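Local coordinates for protein urea carboxylase (Thermus thermophilus, PDB 3OEP) that is of uncertain function, being a KipI-KipA homologue with cyclophilin-like domains, for which ATP binding and hydrolase activity are no more than tentatively inferred from its family, at residues A[24-37]-A[46-60]. Sequence-based numbering, arbitrary orientation.
Sequences LAEALLRAPPPGLL and LYLEYDPRRLSRGRL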
loop_
_atom_site.group_PDB
_atom_site.type_symbol
_atom_site.label_atom_id
_atom_site.label_comp_id
_atom_site.label_asym_id
_atom_site.label_seq_id
_atom_site.Cartn_x
_atom_site.Cartn_y
_atom_site.Cartn_z
ATOM N N LEU A 24 0.170 -23.029 -3.676
ATOM C CA LEU A 24 0.186 -22.827 -2.233
ATOM C C LEU A 24 -0.592 -21.576 -1.842
ATOM O O LEU A 24 -1.419 -21.621 -0.926
ATOM C CB LEU A 24 1.626 -22.766 -1.713
ATOM C CG LEU A 24 2.391 -24.088 -1.832
ATOM C CD1 LEU A 24 3.853 -23.920 -1.443
ATOM C CD2 LEU A 24 1.731 -25.171 -0.988
ATOM N N ALA A 25 -0.338 -20.465 -2.528
ATOM C CA ALA A 25 -1.046 -19.222 -2.233
ATOM C C ALA A 25 -2.551 -19.392 -2.419
ATOM O O ALA A 25 -3.334 -18.969 -1.569
ATOM C CB ALA A 25 -0.536 -18.082 -3.102
ATOM N N GLU A 26 -2.947 -20.010 -3.531
ATOM C CA GLU A 26 -4.369 -20.205 -3.838
ATOM C C GLU A 26 -5.073 -21.038 -2.773
ATOM O O GLU A 26 -6.178 -20.700 -2.355
ATOM C CB GLU A 26 -4.548 -20.845 -5.221
ATOM C CG GLU A 26 -4.309 -19.868 -6.358
ATOM C CD GLU A 26 -4.248 -20.519 -7.736
ATOM O OE1 GLU A 26 -4.318 -21.766 -7.835
ATOM O OE2 GLU A 26 -4.118 -19.773 -8.730
ATOM N N ALA A 27 -4.428 -22.118 -2.341
ATOM C CA ALA A 27 -4.996 -22.993 -1.313
ATOM C C ALA A 27 -5.192 -22.247 0.013
ATOM O O ALA A 27 -6.212 -22.422 0.684
ATOM C CB ALA A 27 -4.122 -24.226 -1.114
ATOM N N LEU A 28 -4.222 -21.411 0.381
ATOM C CA LEU A 28 -4.327 -20.598 1.597
ATOM C C LEU A 28 -5.429 -19.555 1.485
ATOM O O LEU A 28 -6.198 -19.370 2.426
ATOM C CB LEU A 28 -3.004 -19.900 1.918
ATOM C CG LEU A 28 -1.878 -20.772 2.473
ATOM C CD1 LEU A 28 -0.561 -20.007 2.449
ATOM C CD2 LEU A 28 -2.201 -21.252 3.886
ATOM N N LEU A 29 -5.501 -18.874 0.344
ATOM C CA LEU A 29 -6.465 -17.784 0.155
ATOM C C LEU A 29 -7.908 -18.312 0.068
ATOM O O LEU A 29 -8.862 -17.609 0.412
ATOM C CB LEU A 29 -6.096 -16.941 -1.075
ATOM C CG LEU A 29 -4.777 -16.160 -0.927
ATOM C CD1 LEU A 29 -4.234 -15.695 -2.268
ATOM C CD2 LEU A 29 -4.957 -14.975 0.031
ATOM N N ARG A 30 -8.046 -19.559 -0.371
ATOM C CA ARG A 30 -9.328 -20.258 -0.411
ATOM C C ARG A 30 -9.877 -20.519 0.997
ATOM O O ARG A 30 -11.087 -20.449 1.220
ATOM C CB ARG A 30 -9.131 -21.586 -1.155
ATOM C CG ARG A 30 -10.382 -22.324 -1.581
ATOM C CD ARG A 30 -9.980 -23.554 -2.394
ATOM N NE ARG A 30 -9.294 -23.158 -3.625
ATOM C CZ ARG A 30 -8.195 -23.724 -4.132
ATOM N NH1 ARG A 30 -7.586 -24.744 -3.533
ATOM N NH2 ARG A 30 -7.686 -23.246 -5.261
ATOM N N ALA A 31 -8.979 -20.813 1.935
ATOM C CA ALA A 31 -9.353 -21.161 3.304
ATOM C C ALA A 31 -8.289 -20.649 4.276
ATOM O O ALA A 31 -7.537 -21.436 4.850
ATOM C CB ALA A 31 -9.511 -22.670 3.428
ATOM N N PRO A 32 -8.220 -19.317 4.460
ATOM C CA PRO A 32 -7.133 -18.730 5.240
ATOM C C PRO A 32 -7.238 -19.064 6.720
ATOM O O PRO A 32 -8.295 -18.847 7.314
ATOM C CB PRO A 32 -7.304 -17.223 5.010
ATOM C CG PRO A 32 -8.724 -17.048 4.635
ATOM C CD PRO A 32 -9.111 -18.293 3.891
ATOM N N PRO A 33 -6.162 -19.607 7.311
ATOM C CA PRO A 33 -6.204 -19.861 8.746
ATOM C C PRO A 33 -6.224 -18.559 9.541
ATOM O O PRO A 33 -5.644 -17.563 9.096
ATOM C CB PRO A 33 -4.906 -20.628 9.014
ATOM C CG PRO A 33 -4.028 -20.341 7.885
ATOM C CD PRO A 33 -4.894 -20.048 6.705
ATOM N N PRO A 34 -6.906 -18.554 10.697
ATOM C CA PRO A 34 -6.880 -17.391 11.581
ATOM C C PRO A 34 -5.445 -16.955 11.884
ATOM O O PRO A 34 -4.617 -17.784 12.263
ATOM C CB PRO A 34 -7.575 -17.898 12.845
ATOM C CG PRO A 34 -8.475 -18.972 12.373
ATOM C CD PRO A 34 -7.809 -19.609 11.195
ATOM N N GLY A 35 -5.155 -15.673 11.688
ATOM C CA GLY A 35 -3.807 -15.145 11.905
ATOM C C GLY A 35 -2.998 -14.930 10.635
ATOM O O GLY A 35 -1.989 -14.227 10.666
ATOM N N LEU A 36 -3.416 -15.536 9.524
ATOM C CA LEU A 36 -2.778 -15.270 8.232
ATOM C C LEU A 36 -3.218 -13.900 7.739
ATOM O O LEU A 36 -4.417 -13.642 7.614
ATOM C CB LEU A 36 -3.146 -16.327 7.192
ATOM C CG LEU A 36 -2.434 -16.150 5.846
ATOM C CD1 LEU A 36 -0.944 -16.418 6.011
ATOM C CD2 LEU A 36 -3.034 -17.040 4.778
ATOM N N LEU A 37 -2.242 -13.037 7.465
ATOM C CA LEU A 37 -2.491 -11.662 7.042
ATOM C C LEU A 37 -2.358 -11.481 5.535
ATOM O O LEU A 37 -3.054 -10.660 4.951
ATOM C CB LEU A 37 -1.540 -10.712 7.777
ATOM C CG LEU A 37 -1.569 -10.793 9.304
ATOM C CD1 LEU A 37 -0.626 -9.767 9.915
ATOM C CD2 LEU A 37 -2.988 -10.605 9.842
ATOM N N LEU A 46 6.997 -17.115 -2.657
ATOM C CA LEU A 46 5.758 -16.939 -1.909
ATOM C C LEU A 46 6.089 -16.246 -0.598
ATOM O O LEU A 46 6.909 -16.738 0.173
ATOM C CB LEU A 46 5.093 -18.295 -1.642
ATOM C CG LEU A 46 3.812 -18.290 -0.807
ATOM C CD1 LEU A 46 2.731 -17.430 -1.454
ATOM C CD2 LEU A 46 3.324 -19.721 -0.597
ATOM N N TYR A 47 5.478 -15.088 -0.370
ATOM C CA TYR A 47 5.630 -14.359 0.879
ATOM C C TYR A 47 4.401 -14.592 1.747
ATOM O O TYR A 47 3.269 -14.389 1.299
ATOM C CB TYR A 47 5.803 -12.869 0.602
ATOM C CG TYR A 47 5.957 -12.025 1.846
ATOM C CD1 TYR A 47 7.042 -12.208 2.700
ATOM C CD2 TYR A 47 5.025 -11.041 2.175
ATOM C CE1 TYR A 47 7.194 -11.440 3.845
ATOM C CE2 TYR A 47 5.173 -10.264 3.334
ATOM C CZ TYR A 47 6.262 -10.476 4.158
ATOM O OH TYR A 47 6.448 -9.732 5.305
ATOM N N LEU A 48 4.627 -15.015 2.982
ATOM C CA LEU A 48 3.543 -15.241 3.932
ATOM C C LEU A 48 3.698 -14.275 5.086
ATOM O O LEU A 48 4.774 -14.181 5.684
ATOM C CB LEU A 48 3.568 -16.686 4.431
ATOM C CG LEU A 48 3.405 -17.762 3.356
ATOM C CD1 LEU A 48 3.485 -19.152 3.975
ATOM C CD2 LEU A 48 2.094 -17.580 2.586
ATOM N N GLU A 49 2.624 -13.548 5.387
ATOM C CA GLU A 49 2.603 -12.598 6.485
ATOM C C GLU A 49 1.561 -13.068 7.494
ATOM O O GLU A 49 0.463 -13.478 7.118
ATOM C CB GLU A 49 2.257 -11.213 5.952
ATOM C CG GLU A 49 2.660 -10.067 6.843
ATOM C CD GLU A 49 2.117 -8.748 6.330
ATOM O OE1 GLU A 49 0.883 -8.641 6.184
ATOM O OE2 GLU A 49 2.909 -7.827 6.060
ATOM N N TYR A 50 1.912 -13.030 8.773
ATOM C CA TYR A 50 1.054 -13.601 9.797
ATOM C C TYR A 50 1.200 -12.871 11.126
ATOM O O TYR A 50 2.211 -12.217 11.384
ATOM C CB TYR A 50 1.362 -15.096 9.960
ATOM C CG TYR A 50 2.773 -15.369 10.429
ATOM C CD1 TYR A 50 3.843 -15.330 9.542
ATOM C CD2 TYR A 50 3.041 -15.638 11.767
ATOM C CE1 TYR A 50 5.140 -15.565 9.973
ATOM C CE2 TYR A 50 4.334 -15.873 12.210
ATOM C CZ TYR A 50 5.379 -15.837 11.307
ATOM O OH TYR A 50 6.665 -16.072 11.741
ATOM N N ASP A 51 0.163 -12.980 11.954
ATOM C CA ASP A 51 0.172 -12.430 13.303
ATOM C C ASP A 51 0.631 -13.533 14.247
ATOM O O ASP A 51 -0.114 -14.484 14.489
ATOM C CB ASP A 51 -1.226 -11.949 13.698
ATOM C CG ASP A 51 -1.279 -11.372 15.112
ATOM O OD1 ASP A 51 -0.305 -11.522 15.881
ATOM O OD2 ASP A 51 -2.314 -10.766 15.456
ATOM N N PRO A 52 1.857 -13.414 14.786
ATOM C CA PRO A 52 2.420 -14.497 15.593
ATOM C C PRO A 52 1.659 -14.786 16.889
ATOM O O PRO A 52 1.817 -15.866 17.457
ATOM C CB PRO A 52 3.845 -14.013 15.897
ATOM C CG PRO A 52 3.813 -12.565 15.719
ATOM C CD PRO A 52 2.782 -12.272 14.682
ATOM N N ARG A 53 0.849 -13.836 17.350
ATOM C CA ARG A 53 0.013 -14.057 18.531
ATOM C C ARG A 53 -1.095 -15.082 18.263
ATOM O O ARG A 53 -1.534 -15.767 19.184
ATOM C CB ARG A 53 -0.605 -12.742 19.011
ATOM C CG ARG A 53 0.411 -11.711 19.485
ATOM N N ARG A 54 -1.545 -15.185 17.013
ATOM C CA ARG A 54 -2.641 -16.097 16.654
ATOM C C ARG A 54 -2.200 -17.312 15.848
ATOM O O ARG A 54 -2.841 -18.358 15.906
ATOM C CB ARG A 54 -3.725 -15.349 15.881
ATOM C CG ARG A 54 -4.688 -14.572 16.761
ATOM C CD ARG A 54 -5.706 -13.838 15.915
ATOM N NE ARG A 54 -5.062 -12.821 15.088
ATOM C CZ ARG A 54 -5.581 -12.287 13.982
ATOM N NH1 ARG A 54 -4.892 -11.365 13.317
ATOM N NH2 ARG A 54 -6.775 -12.665 13.532
ATOM N N LEU A 55 -1.117 -17.167 15.088
ATOM C CA LEU A 55 -0.628 -18.229 14.221
ATOM C C LEU A 55 0.887 -18.298 14.307
ATOM O O LEU A 55 1.565 -17.336 13.982
ATOM C CB LEU A 55 -1.062 -17.945 12.781
ATOM C CG LEU A 55 -0.672 -18.932 11.686
ATOM C CD1 LEU A 55 -1.112 -20.347 12.036
ATOM C CD2 LEU A 55 -1.271 -18.480 10.353
ATOM N N SER A 56 1.421 -19.427 14.760
ATOM C CA SER A 56 2.873 -19.594 14.824
ATOM C C SER A 56 3.430 -19.935 13.444
ATOM O O SER A 56 2.730 -20.507 12.606
ATOM C CB SER A 56 3.250 -20.686 15.828
ATOM O OG SER A 56 2.781 -21.956 15.406
ATOM N N ARG A 57 4.695 -19.591 13.214
ATOM C CA ARG A 57 5.371 -19.964 11.978
ATOM C C ARG A 57 5.339 -21.479 11.778
ATOM O O ARG A 57 5.098 -21.957 10.672
ATOM C CB ARG A 57 6.823 -19.490 11.991
ATOM C CG ARG A 57 7.574 -19.757 10.691
ATOM C CD ARG A 57 9.035 -19.363 10.806
ATOM N NE ARG A 57 9.717 -20.126 11.850
ATOM C CZ ARG A 57 10.945 -19.871 12.301
ATOM N NH1 ARG A 57 11.659 -18.863 11.804
ATOM N NH2 ARG A 57 11.464 -20.630 13.259
ATOM N N GLY A 58 5.589 -22.221 12.855
ATOM C CA GLY A 58 5.587 -23.680 12.803
ATOM C C GLY A 58 4.240 -24.260 12.419
ATOM O O GLY A 58 4.166 -25.184 11.603
ATOM N N ARG A 59 3.176 -23.725 13.010
ATOM C CA ARG A 59 1.821 -24.162 12.683
ATOM C C ARG A 59 1.519 -23.846 11.225
ATOM O O ARG A 59 0.948 -24.668 10.511
ATOM C CB ARG A 59 0.793 -23.495 13.599
ATOM N N LEU A 60 1.928 -22.660 10.779
ATOM C CA LEU A 60 1.745 -22.266 9.390
ATOM C C LEU A 60 2.532 -23.176 8.441
ATOM O O LEU A 60 2.006 -23.610 7.417
ATOM C CB LEU A 60 2.145 -20.795 9.204
ATOM C CG LEU A 60 1.975 -20.183 7.816
ATOM C CD1 LEU A 60 0.561 -20.355 7.289
ATOM C CD2 LEU A 60 2.349 -18.712 7.865
#
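Leu-28 of helix 15-30 and Leu-48 of strand 45-50 cross at about a right angle, CD1 against CD2 at 3.6 Å, where the helix packs on the beta hairpin of strands 36-42 and 45-50 in a three-stranded antiparallel sheet. Two residues earlier on the strand, Leu-46 forks over the helix: with CG anti to the backbone N (chi1 177°), the fork points at the helix, CD1 on Ala-25 CB and CD2 on Leu-24 CB, both at 3.7 Å. The small alanine suits this close approach. At the hairpin's open end, a type II turn from Pro-33 to Leu-36 brings Gly-35 against the loop after strand 45-50. Any CB on Gly-35 would clash with Leu-55 CB, and at its positive phi (102°) would also press on the carbonyl O of Pro-34. Its O accepts from Asp-51 N at 2.8 Å, in the carbonyl plane, and Leu-37 N donates to Glu-49 O at 2.8 Å. Leu-55 lies along the turn, its CB by Pro-34 O and its CD2 by Pro-33 CG, 4.1 Å, the two side chains crossing obliquely. Leu-37 crosses Arg-54 at about a right angle, CD2 by NH1, and its CB meets Glu-49 OE1, which is salt-bridged to Arg-249. Trimming Leu-37 back to an alanine is likely to open a gap beside the backbone of Tyr-50 and Asp-51 and to take the apolar neighbour from Arg-54 NH1. That guanidinium spreads one face over Gly-35 CA, 4.0 Å from Arg-54 CZ, while Asp-51 OD2 sits in plane at its edge, 3.4 Å from Arg-54 NH1, a salt bridge whose hydrogen bonds are weak.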